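Local coordinates for GTP-binding protein (Thermus thermophilus, PDB 2DBY) that binds guanine nucleotide, here GDP, and is probably an ATPase of the Obg family that associates with the ribosome and its large subunit, at residues V42-E46 and L271-R276; L135-D139 and P197-A201; P162-A167 and A188-F192; D283-F287 and W298-R302. All blocks are in the same frame, centred on the assembly; numbering follows the deposited sequence. Where two conformers were deposited one is given.

Contact 1 packs helix 270-281 on strand 40-44 of the nucleotide-binding domain's sheet, and the side chain of Leu-271 there lies about 11 Å from the bound GDP; contacts 2, 3 and 4 lie away from the nucleotide. Contacts 2 and 3 belong to the same helical region, with centres about 15 Å apart, and they touch where Leu-198 CD1 meets Phe-192 CE2 at 4.2 Å. Along the chain contact 3 is nested within contact 2, and both fall inside the loop that contact 1 closes. Contact 4 follows in series: helix 270-281 runs on into strand 284-290, both reach the same mixed sheet, and the centres of contacts 1 and 4 are about 14 Å apart.

Contact 1 of 4, residues V42-E46 and L271-R276; sequences VVPLE and LQRLAR
Gln-272 reads the backbone of residues 44-46 with both ends of its amide. Gln-272 NE2 donates to Pro-44 O at 2.9 Å, in the amide plane and with C=O...N nearly straight, while Gln-272 OE1 accepts from Glu-46 N at 2.9 Å, the donor tilted from the carbonyl plane. With both bonds made, the amide cannot flip without loss. A bend at chi2 (-60°) brings the end of this helix residue nearer the strand. Beside the amide, on the helix face carrying Ala-275, the packing is close and apolar: Ala-275 CB touches Val-43 CG1 and Leu-45 CD2, each at 4.0 Å. Over the short segments helix 270-281 crosses the strand at -108°, packing on the P-loop GTPase sheet, where Val-43 pairs with Val-71 of strand 66-75; Leu-271 also reaches Leu-17 and Leu-21 of helix 14-25. Toward solvent the contact thins. The exposed Glu-46 lays its carboxylate over the Gln-272 amide, planes 11° apart, with CD to CD at 3.8 Å, and sends OE1 to a salt bridge with Arg-258. Arg-276 offers just its CG to Leu-45 CD2, at 3.9 Å, and its NE pairs with Glu-268.

Contact 2 of 4, residues L135-D139 and P197-A201; sequences LLLAD and PLLTA
Asp-139 joins a helix to a loop here: its carboxylate binds the amides of Leu-199 and Thr-200 and the hydroxyl of Thr-200, in the connection from helix 187-195 to strand 204-209, and an apolar patch formed by Leu-135 and Ala-138 lies beside it. Asp-139 OD1 receives Leu-199 N at 2.8 Å and Asp-139 OD2 receives Thr-200 N at 2.7 Å, each through the syn lone pair, so two successive amides are bound by the two oxygens of one group. Asp-139 OD2 takes a further bond from Thr-200 OG1, 2.6 Å away and approaching nearly along the C-O axis. Two donors on OD2 and one on OD1 fix the rotation of the carboxylate and satisfy a buried charge, which the amides would probably stabilise. The Thr-200 hydroxyl reaches it from between its own backbone N and carbonyl carbon (chi1 60°), and also bonds Ala-180 N. Residues 199-201 form a short 3-10 segment, with a bond from Ala-201 N to Leu-198 O, and the acid sits at the start of this turn, on the long helix 124-156 of the predicted coiled coil. Around the polar centre the methyls close in. Leu-199 CD1 lies 3.9 Å from both Leu-135 CD2 and Ala-138 CB, its side chain crossing that of Leu-135 at about a right angle. Thr-200 CG2 rests against Leu-135 CB at 3.6 Å. Leu-94 of helix 91-98 touches both Leu-135 and Leu-199, and Leu-174 of helix 161-175 lies against Asp-139 and Thr-200.

Contact 3 of 4, residues P162-A167 and A188-F192; sequences PLLEAA and AVARF
Ala-166 and Ala-188 let two helices come close: the axes of the short segments approach to 7.9 Å and cross at -98°, with no hydrogen bond between them. Apolar contact therefore carries the joint. Ala-166 CB packs against Ala-188, Val-189 and Phe-192, 3.5 Å from Ala-188 O and 3.9 Å from both Val-189 CG2 and Phe-192 CB. In return Ala-188 CB approaches the Pro-162 backbone, 3.4 Å from its O. The small residues are consistent with the close backbones; CA atoms are 4.8 Å apart at both Ala-166/Val-189 and Leu-163/Phe-192.

The second kind of interaction involves an aromatic ring. Phe-192 has CG anti to its backbone nitrogen (chi1 175°), which sets the ring alongside Leu-163 and Ala-167. Ala-167 CB makes an off-centre CH-pi contact, 4.3 Å from the ring centroid.

The third is aliphatic against a flat cation. Leu-163 CD1 lies over one face of the Arg-191 guanidinium, 3.4 Å above its plane and offset toward the rim, while the Pro-162 ring, through CG, approaches NH1 obliquely. Arg-191 NH2 is hydrogen-bonded to Glu-159 O. An alanine in place of Leu-163 would remove the branched end over that face and beside Phe-192, and is likely to open a gap there and leave the guanidinium freer to turn, with its bond to Glu-159 as a remaining tether.

Both helices pack onto the long helix 124-156, whose Leu-147 meets Ala-167 and whose Leu-143 meets Phe-192; helix 187-195 crosses helix 161-175, whose first part belongs to the predicted coiled coil.

Contact 4 of 4, residues D283-F287 and W298-R302; sequences DLLTF and WTVRR
Phe-287 O accepts the shortest backbone bond of this antiparallel pair, from Trp-298 N at 2.7 Å, and Phe-287 N returns one to Trp-298 O. Leu-285 and Val-300 form the second hydrogen-bonded pair, and a further backbone bond joins Arg-302 N to Asp-283 O. On the face shared with Leu-285 and Val-300, Trp-298 CB sits over the Phe-287 ring, 3.5 Å from its centroid and 17° off the normal; Phe-287 CG, between its backbone N and carbonyl carbon (chi1 75°), places the ring there. The phenyl and the indole's five-membered ring are near parallel, 14° apart, but barely overlap. Val-300 CG1 meets the phenyl edge, 3.8 Å from Phe-287 CE2. Replacing Phe-287 by an alanine would probably open a gap beside Val-300 and leave the indole, still bonded through NE1 to Thr-289 OG1, less firmly placed. At the exposed end Arg-302 NH1 makes a salt bridge with Asp-283 OD2 at 3.1 Å, from above the carboxylate plane, and one water links Asp-283 OD1 to Arg-302 O. Asp-283, first past helix 270-281 to leave helical angles, forms a Schellman motif. The hairpin extends the mixed sheet beside strand 66-75, with helix 306-313 against Phe-287, Trp-298 and Val-300.

Contact 1 of 4, residues V42-E46 and L271-R276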
loop_
_atom_site.group_PDB
_atom_site.type_symbol
_atom_site.label_atom_id
_atom_site.label_comp_id
_atom_site.label_asym_id
_atom_site.label_seq_id
_atom_site.Cartn_x
_atom_site.Cartn_y
_atom_site.Cartn_z
ATOM N N VAL A 42 -6.343 -2.256 9.887
ATOM C CA VAL A 42 -5.424 -1.225 9.422
ATOM C C VAL A 42 -4.311 -0.985 10.419
ATOM O O VAL A 42 -4.419 -1.343 11.601
ATOM C CB VAL A 42 -6.140 0.118 9.177
ATOM C CG1 VAL A 42 -7.271 -0.053 8.176
ATOM C CG2 VAL A 42 -6.675 0.662 10.476
ATOM N N VAL A 43 -3.225 -0.391 9.933
ATOM C CA VAL A 43 -2.097 -0.050 10.784
ATOM C C VAL A 43 -1.980 1.468 10.734
ATOM O O VAL A 43 -1.748 2.023 9.673
ATOM C CB VAL A 43 -0.760 -0.653 10.255
ATOM C CG1 VAL A 43 0.401 -0.189 11.156
ATOM C CG2 VAL A 43 -0.830 -2.182 10.230
ATOM N N PRO A 44 -2.192 2.159 11.868
ATOM C CA PRO A 44 -2.087 3.624 11.888
ATOM C C PRO A 44 -0.646 3.985 11.461
ATOM O O PRO A 44 0.322 3.399 11.972
ATOM C CB PRO A 44 -2.348 3.971 13.355
ATOM C CG PRO A 44 -3.263 2.857 13.825
ATOM C CD PRO A 44 -2.600 1.633 13.185
ATOM N N LEU A 45 -0.511 4.950 10.555
ATOM C CA LEU A 45 0.789 5.372 10.030
ATOM C C LEU A 45 1.317 6.505 10.893
ATOM O O LEU A 45 0.687 7.551 11.010
ATOM C CB LEU A 45 0.636 5.885 8.597
ATOM C CG LEU A 45 1.267 5.177 7.401
ATOM C CD1 LEU A 45 1.224 6.146 6.218
ATOM C CD2 LEU A 45 2.708 4.749 7.701
ATOM N N GLU A 46 2.468 6.292 11.512
ATOM C CA GLU A 46 3.039 7.328 12.356
ATOM C C GLU A 46 3.592 8.394 11.430
ATOM O O GLU A 46 4.159 8.087 10.377
ATOM C CB GLU A 46 4.137 6.720 13.247
ATOM C CG GLU A 46 3.512 5.926 14.381
ATOM C CD GLU A 46 4.484 5.055 15.151
ATOM O OE1 GLU A 46 5.671 5.416 15.243
ATOM O OE2 GLU A 46 4.041 4.010 15.680
ATOM N N LEU A 271 6.109 -3.280 11.855
ATOM C CA LEU A 271 4.784 -2.967 11.357
ATOM C C LEU A 271 4.788 -1.617 10.690
ATOM O O LEU A 271 4.123 -1.449 9.668
ATOM C CB LEU A 271 3.732 -2.975 12.463
ATOM C CG LEU A 271 3.264 -4.304 13.041
ATOM C CD1 LEU A 271 1.969 -3.995 13.825
ATOM C CD2 LEU A 271 3.008 -5.337 11.979
ATOM N N GLN A 272 5.527 -0.647 11.240
ATOM C CA GLN A 272 5.556 0.659 10.586
ATOM C C GLN A 272 6.279 0.554 9.243
ATOM O O GLN A 272 5.866 1.151 8.252
ATOM C CB GLN A 272 6.238 1.720 11.480
ATOM C CG GLN A 272 5.335 2.199 12.603
ATOM C CD GLN A 272 4.043 2.842 12.078
ATOM O OE1 GLN A 272 4.077 3.837 11.354
ATOM N NE2 GLN A 272 2.909 2.262 12.443
ATOM N N ARG A 273 7.390 -0.178 9.217
ATOM C CA ARG A 273 8.125 -0.351 7.968
ATOM C C ARG A 273 7.233 -1.008 6.927
ATOM O O ARG A 273 7.276 -0.640 5.751
ATOM C CB ARG A 273 9.358 -1.232 8.174
ATOM C CG ARG A 273 10.507 -0.606 8.945
ATOM C CD ARG A 273 11.467 -1.725 9.381
ATOM N NE ARG A 273 12.820 -1.259 9.661
ATOM C CZ ARG A 273 13.690 -0.871 8.731
ATOM N NH1 ARG A 273 13.350 -0.886 7.444
ATOM N NH2 ARG A 273 14.907 -0.480 9.083
ATOM N N LEU A 274 6.450 -2.004 7.354
ATOM C CA LEU A 274 5.544 -2.703 6.433
ATOM C C LEU A 274 4.443 -1.753 5.957
ATOM O O LEU A 274 4.067 -1.747 4.796
ATOM C CB LEU A 274 4.918 -3.928 7.124
ATOM C CG LEU A 274 3.948 -4.753 6.274
ATOM C CD1 LEU A 274 4.641 -5.312 5.029
ATOM C CD2 LEU A 274 3.418 -5.901 7.152
ATOM N N ALA A 275 3.920 -0.942 6.872
ATOM C CA ALA A 275 2.887 0.008 6.497
ATOM C C ALA A 275 3.422 0.994 5.446
ATOM O O ALA A 275 2.739 1.319 4.470
ATOM C CB ALA A 275 2.383 0.767 7.767
ATOM N N ARG A 276 4.654 1.462 5.646
ATOM C CA ARG A 276 5.265 2.403 4.709
ATOM C C ARG A 276 5.539 1.728 3.363
ATOM O O ARG A 276 5.441 2.362 2.310
ATOM C CB ARG A 276 6.565 2.980 5.290
ATOM C CG ARG A 276 6.350 4.016 6.409
ATOM C CD ARG A 276 7.624 4.839 6.697
ATOM N NE ARG A 276 8.767 4.000 7.052
ATOM C CZ ARG A 276 9.725 3.636 6.206
ATOM N NH1 ARG A 276 9.691 4.046 4.943
ATOM N NH2 ARG A 276 10.705 2.841 6.611
#

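Contact 2 of 4, residues L135-D139 and P197-A201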
loop_
_atom_site.group_PDB
_atom_site.type_symbol
_atom_site.label_atom_id
_atom_site.label_comp_id
_atom_site.label_asym_id
_atom_site.label_seq_id
_atom_site.Cartn_x
_atom_site.Cartn_y
_atom_site.Cartn_z
ATOM N N LEU A 135 -0.732 -17.710 -9.533
ATOM C CA LEU A 135 -1.223 -16.431 -10.078
ATOM C C LEU A 135 -1.000 -16.360 -11.599
ATOM O O LEU A 135 -1.835 -15.827 -12.343
ATOM C CB LEU A 135 -0.514 -15.243 -9.416
ATOM C CG LEU A 135 -0.619 -15.158 -7.885
ATOM C CD1 LEU A 135 -0.010 -13.830 -7.425
ATOM C CD2 LEU A 135 -2.078 -15.228 -7.458
ATOM N N LEU A 136 0.131 -16.901 -12.036
ATOM C CA LEU A 136 0.466 -16.920 -13.454
ATOM C C LEU A 136 -0.538 -17.772 -14.212
ATOM O O LEU A 136 -1.004 -17.364 -15.261
ATOM C CB LEU A 136 1.875 -17.487 -13.674
ATOM C CG LEU A 136 3.056 -16.559 -13.426
ATOM C CD1 LEU A 136 4.318 -17.389 -13.266
ATOM C CD2 LEU A 136 3.201 -15.584 -14.599
ATOM N N LEU A 137 -0.884 -18.946 -13.676
ATOM C CA LEU A 137 -1.831 -19.824 -14.349
ATOM C C LEU A 137 -3.176 -19.134 -14.510
ATOM O O LEU A 137 -3.826 -19.245 -15.558
ATOM C CB LEU A 137 -1.989 -21.140 -13.566
ATOM C CG LEU A 137 -0.757 -22.052 -13.661
ATOM C CD1 LEU A 137 -0.918 -23.232 -12.689
ATOM C CD2 LEU A 137 -0.606 -22.561 -15.074
ATOM N N ALA A 138 -3.613 -18.411 -13.484
ATOM C CA ALA A 138 -4.895 -17.718 -13.595
ATOM C C ALA A 138 -4.824 -16.602 -14.646
ATOM O O ALA A 138 -5.766 -16.405 -15.440
ATOM C CB ALA A 138 -5.295 -17.122 -12.220
ATOM N N ASP A 139 -3.702 -15.883 -14.653
ATOM C CA ASP A 139 -3.515 -14.765 -15.584
ATOM C C ASP A 139 -3.417 -15.235 -17.033
ATOM O O ASP A 139 -3.889 -14.529 -17.941
ATOM C CB ASP A 139 -2.249 -13.983 -15.246
ATOM C CG ASP A 139 -2.461 -12.978 -14.111
ATOM O OD1 ASP A 139 -3.624 -12.776 -13.703
ATOM O OD2 ASP A 139 -1.465 -12.377 -13.653
ATOM N N PRO A 197 -7.237 -6.152 -14.718
ATOM C CA PRO A 197 -6.238 -6.148 -13.638
ATOM C C PRO A 197 -5.670 -7.519 -13.332
ATOM O O PRO A 197 -6.114 -8.183 -12.402
ATOM C CB PRO A 197 -7.008 -5.558 -12.436
ATOM C CG PRO A 197 -8.214 -4.884 -13.045
ATOM C CD PRO A 197 -8.575 -5.798 -14.207
ATOM N N LEU A 198 -4.670 -7.929 -14.108
ATOM C CA LEU A 198 -4.035 -9.234 -13.934
ATOM C C LEU A 198 -3.478 -9.389 -12.522
ATOM O O LEU A 198 -2.973 -8.434 -11.931
ATOM C CB LEU A 198 -2.892 -9.422 -14.938
ATOM C CG LEU A 198 -3.345 -9.464 -16.403
ATOM C CD1 LEU A 198 -2.105 -9.685 -17.292
ATOM C CD2 LEU A 198 -4.380 -10.572 -16.602
ATOM N N LEU A 199 -3.575 -10.602 -11.986
ATOM C CA LEU A 199 -3.092 -10.843 -10.634
ATOM C C LEU A 199 -1.596 -10.566 -10.483
ATOM O O LEU A 199 -1.156 -10.022 -9.450
ATOM C CB LEU A 199 -3.394 -12.286 -10.227
ATOM C CG LEU A 199 -4.879 -12.655 -10.348
ATOM C CD1 LEU A 199 -5.041 -14.050 -9.758
ATOM C CD2 LEU A 199 -5.811 -11.651 -9.589
ATOM N N THR A 200 -0.813 -10.933 -11.495
ATOM C CA THR A 200 0.630 -10.724 -11.436
ATOM C C THR A 200 1.055 -9.304 -11.789
ATOM O O THR A 200 2.252 -9.006 -11.805
ATOM C CB THR A 200 1.422 -11.721 -12.335
ATOM O OG1 THR A 200 1.021 -11.556 -13.695
ATOM C CG2 THR A 200 1.151 -13.162 -11.898
ATOM N N ALA A 201 0.078 -8.438 -12.053
ATOM C CA ALA A 201 0.358 -7.020 -12.320
ATOM C C ALA A 201 0.320 -6.240 -10.985
ATOM O O ALA A 201 0.805 -5.093 -10.906
ATOM C CB ALA A 201 -0.680 -6.434 -13.322
#

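Contact 3 of 4, residues P162-A167 and A188-F192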
loop_
_atom_site.group_PDB
_atom_site.type_symbol
_atom_site.label_atom_id
_atom_site.label_comp_id
_atom_site.label_asym_id
_atom_site.label_seq_id
_atom_site.Cartn_x
_atom_site.Cartn_y
_atom_site.Cartn_z
ATOM N N PRO A 162 -5.204 -1.325 -29.472
ATOM C CA PRO A 162 -4.049 -1.227 -28.571
ATOM C C PRO A 162 -4.112 -2.230 -27.410
ATOM O O PRO A 162 -3.079 -2.755 -26.971
ATOM C CB PRO A 162 -4.094 0.224 -28.094
ATOM C CG PRO A 162 -4.733 0.940 -29.268
ATOM C CD PRO A 162 -5.813 -0.001 -29.709
ATOM N N LEU A 163 -5.304 -2.489 -26.878
ATOM C CA LEU A 163 -5.394 -3.450 -25.782
ATOM C C LEU A 163 -5.037 -4.850 -26.287
ATOM O O LEU A 163 -4.379 -5.634 -25.595
ATOM C CB LEU A 163 -6.809 -3.456 -25.184
ATOM C CG LEU A 163 -7.105 -2.277 -24.247
ATOM C CD1 LEU A 163 -7.272 -0.985 -25.051
ATOM C CD2 LEU A 163 -8.375 -2.594 -23.470
ATOM N N LEU A 164 -5.469 -5.178 -27.498
ATOM C CA LEU A 164 -5.152 -6.489 -28.058
ATOM C C LEU A 164 -3.628 -6.645 -28.199
ATOM O O LEU A 164 -3.075 -7.696 -27.864
ATOM C CB LEU A 164 -5.815 -6.659 -29.446
ATOM C CG LEU A 164 -5.437 -7.926 -30.214
ATOM C CD1 LEU A 164 -5.948 -9.182 -29.475
ATOM C CD2 LEU A 164 -6.039 -7.850 -31.622
ATOM N N GLU A 165 -2.951 -5.610 -28.711
ATOM C CA GLU A 165 -1.502 -5.708 -28.908
ATOM C C GLU A 165 -0.747 -5.785 -27.579
ATOM O O GLU A 165 0.261 -6.497 -27.455
ATOM C CB GLU A 165 -1.011 -4.551 -29.765
ATOM C CG GLU A 165 -1.716 -4.517 -31.153
ATOM C CD GLU A 165 -1.757 -5.886 -31.818
ATOM O OE1 GLU A 165 -2.793 -6.588 -31.694
ATOM O OE2 GLU A 165 -0.748 -6.287 -32.446
ATOM N N ALA A 166 -1.261 -5.086 -26.573
ATOM C CA ALA A 166 -0.646 -5.156 -25.241
ATOM C C ALA A 166 -0.811 -6.588 -24.711
ATOM O O ALA A 166 0.113 -7.181 -24.141
ATOM C CB ALA A 166 -1.334 -4.166 -24.307
ATOM N N ALA A 167 -2.012 -7.132 -24.874
ATOM C CA ALA A 167 -2.292 -8.494 -24.418
ATOM C C ALA A 167 -1.363 -9.510 -25.114
ATOM O O ALA A 167 -0.887 -10.457 -24.474
ATOM C CB ALA A 167 -3.774 -8.844 -24.680
ATOM N N ALA A 188 -0.344 1.351 -24.258
ATOM C CA ALA A 188 -1.244 0.231 -24.550
ATOM C C ALA A 188 -1.353 -0.730 -23.364
ATOM O O ALA A 188 -2.451 -1.154 -23.009
ATOM C CB ALA A 188 -0.779 -0.520 -25.792
ATOM N N VAL A 189 -0.221 -1.069 -22.754
ATOM C CA VAL A 189 -0.240 -1.980 -21.611
ATOM C C VAL A 189 -1.017 -1.347 -20.445
ATOM O O VAL A 189 -1.791 -2.006 -19.752
ATOM C CB VAL A 189 1.214 -2.338 -21.195
ATOM C CG1 VAL A 189 1.236 -3.030 -19.809
ATOM C CG2 VAL A 189 1.822 -3.258 -22.267
ATOM N N ALA A 190 -0.840 -0.051 -20.248
ATOM C CA ALA A 190 -1.558 0.609 -19.170
ATOM C C ALA A 190 -3.074 0.541 -19.383
ATOM O O ALA A 190 -3.826 0.307 -18.435
ATOM C CB ALA A 190 -1.108 2.053 -19.057
ATOM N N ARG A 191 -3.528 0.749 -20.620
ATOM C CA ARG A 191 -4.971 0.700 -20.889
ATOM C C ARG A 191 -5.499 -0.717 -20.690
ATOM O O ARG A 191 -6.581 -0.930 -20.154
ATOM C CB ARG A 191 -5.272 1.146 -22.323
ATOM C CG ARG A 191 -5.038 2.621 -22.565
ATOM C CD ARG A 191 -5.376 2.973 -24.006
ATOM N NE ARG A 191 -6.753 2.613 -24.342
ATOM C CZ ARG A 191 -7.233 2.588 -25.585
ATOM N NH1 ARG A 191 -6.445 2.898 -26.600
ATOM N NH2 ARG A 191 -8.497 2.263 -25.814
ATOM N N PHE A 192 -4.721 -1.696 -21.119
ATOM C CA PHE A 192 -5.157 -3.067 -20.957
ATOM C C PHE A 192 -5.282 -3.449 -19.470
ATOM O O PHE A 192 -6.284 -4.040 -19.049
ATOM C CB PHE A 192 -4.172 -4.028 -21.639
ATOM C CG PHE A 192 -4.501 -5.472 -21.395
ATOM C CD1 PHE A 192 -5.504 -6.099 -22.137
ATOM C CD2 PHE A 192 -3.892 -6.174 -20.357
ATOM C CE1 PHE A 192 -5.903 -7.393 -21.850
ATOM C CE2 PHE A 192 -4.282 -7.472 -20.058
ATOM C CZ PHE A 192 -5.295 -8.087 -20.807
#

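Contact 4 of 4, residues D283-F287 and W298-R302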
loop_
_atom_site.group_PDB
_atom_site.type_symbol
_atom_site.label_atom_id
_atom_site.label_comp_id
_atom_site.label_asym_id
_atom_site.label_seq_id
_atom_site.Cartn_x
_atom_site.Cartn_y
_atom_site.Cartn_z
ATOM N N ASP A 283 0.864 3.099 -4.162
ATOM C CA ASP A 283 1.127 4.400 -4.810
ATOM C C ASP A 283 0.334 5.524 -4.156
ATOM O O ASP A 283 -0.319 6.319 -4.831
ATOM C CB ASP A 283 0.761 4.336 -6.290
ATOM C CG ASP A 283 1.405 5.450 -7.102
ATOM O OD1 ASP A 283 0.937 5.690 -8.235
ATOM O OD2 ASP A 283 2.382 6.076 -6.624
ATOM N N LEU A 284 0.424 5.611 -2.835
ATOM C CA LEU A 284 -0.345 6.607 -2.106
ATOM C C LEU A 284 0.479 7.778 -1.613
ATOM O O LEU A 284 1.709 7.709 -1.546
ATOM C CB LEU A 284 -1.003 5.937 -0.906
ATOM C CG LEU A 284 -1.833 4.701 -1.244
ATOM C CD1 LEU A 284 -2.294 4.049 0.056
ATOM C CD2 LEU A 284 -3.021 5.108 -2.122
ATOM N N LEU A 285 -0.216 8.862 -1.280
ATOM C CA LEU A 285 0.442 10.042 -0.718
ATOM C C LEU A 285 -0.450 10.606 0.373
ATOM O O LEU A 285 -1.662 10.354 0.409
ATOM C CB LEU A 285 0.759 11.089 -1.802
ATOM C CG LEU A 285 -0.299 11.655 -2.745
ATOM C CD1 LEU A 285 -1.070 12.771 -2.047
ATOM C CD2 LEU A 285 0.399 12.200 -4.011
ATOM N N THR A 286 0.168 11.341 1.294
ATOM C CA THR A 286 -0.523 11.944 2.411
ATOM C C THR A 286 -0.687 13.449 2.224
ATOM O O THR A 286 0.259 14.107 1.794
ATOM C CB THR A 286 0.305 11.784 3.718
ATOM O OG1 THR A 286 0.536 10.391 3.978
ATOM C CG2 THR A 286 -0.411 12.433 4.902
ATOM N N PHE A 287 -1.880 13.982 2.503
ATOM C CA PHE A 287 -2.042 15.445 2.513
ATOM C C PHE A 287 -2.658 15.736 3.882
ATOM O O PHE A 287 -3.215 14.824 4.527
ATOM C CB PHE A 287 -2.895 15.984 1.337
ATOM C CG PHE A 287 -4.377 15.755 1.458
ATOM C CD1 PHE A 287 -5.166 16.574 2.267
ATOM C CD2 PHE A 287 -4.997 14.747 0.717
ATOM C CE1 PHE A 287 -6.553 16.398 2.336
ATOM C CE2 PHE A 287 -6.374 14.568 0.782
ATOM C CZ PHE A 287 -7.155 15.389 1.590
ATOM N N TRP A 298 -4.553 12.737 5.611
ATOM C CA TRP A 298 -5.496 12.116 4.682
ATOM C C TRP A 298 -4.703 11.404 3.606
ATOM O O TRP A 298 -3.590 11.803 3.275
ATOM C CB TRP A 298 -6.390 13.177 4.034
ATOM C CG TRP A 298 -7.119 14.020 5.011
ATOM C CD1 TRP A 298 -6.664 15.163 5.622
ATOM C CD2 TRP A 298 -8.453 13.823 5.474
ATOM N NE1 TRP A 298 -7.645 15.689 6.431
ATOM C CE2 TRP A 298 -8.754 14.888 6.358
ATOM C CE3 TRP A 298 -9.434 12.852 5.226
ATOM C CZ2 TRP A 298 -10.000 15.006 6.995
ATOM C CZ3 TRP A 298 -10.682 12.976 5.868
ATOM C CH2 TRP A 298 -10.943 14.045 6.736
ATOM N N THR A 299 -5.291 10.355 3.038
ATOM C CA THR A 299 -4.613 9.553 2.015
ATOM C C THR A 299 -5.381 9.497 0.694
ATOM O O THR A 299 -6.589 9.287 0.687
ATOM C CB THR A 299 -4.463 8.090 2.506
ATOM O OG1 THR A 299 -3.665 8.072 3.689
ATOM C CG2 THR A 299 -3.809 7.207 1.438
ATOM N N VAL A 300 -4.666 9.729 -0.400
ATOM C CA VAL A 300 -5.218 9.634 -1.746
ATOM C C VAL A 300 -4.175 8.999 -2.647
ATOM O O VAL A 300 -2.977 9.010 -2.346
ATOM C CB VAL A 300 -5.588 11.012 -2.359
ATOM C CG1 VAL A 300 -6.728 11.626 -1.580
ATOM C CG2 VAL A 300 -4.398 11.913 -2.402
ATOM N N ARG A 301 -4.624 8.439 -3.764
ATOM C CA ARG A 301 -3.705 7.832 -4.716
ATOM C C ARG A 301 -2.929 8.922 -5.455
ATOM O O ARG A 301 -3.453 10.007 -5.723
ATOM C CB ARG A 301 -4.512 6.984 -5.713
ATOM C CG ARG A 301 -5.317 5.885 -5.049
ATOM C CD ARG A 301 -6.365 5.306 -5.990
ATOM N NE ARG A 301 -6.919 4.063 -5.466
ATOM C CZ ARG A 301 -7.848 3.335 -6.082
ATOM N NH1 ARG A 301 -8.337 3.728 -7.251
ATOM N NH2 ARG A 301 -8.275 2.202 -5.536
ATOM N N ARG A 302 -1.673 8.656 -5.763
ATOM C CA ARG A 302 -0.879 9.619 -6.501
ATOM C C ARG A 302 -1.607 9.877 -7.821
ATOM O O ARG A 302 -2.026 8.935 -8.503
ATOM C CB ARG A 302 0.523 9.057 -6.755
ATOM C CG ARG A 302 1.407 9.934 -7.647
ATOM C CD ARG A 302 2.887 9.560 -7.521
ATOM N NE ARG A 302 3.514 10.162 -6.337
ATOM C CZ ARG A 302 3.382 9.716 -5.087
ATOM N NH1 ARG A 302 2.645 8.641 -4.830
ATOM N NH2 ARG A 302 3.981 10.358 -4.086
HETATM O O HOH W 1 -1.758 6.115 -8.409
#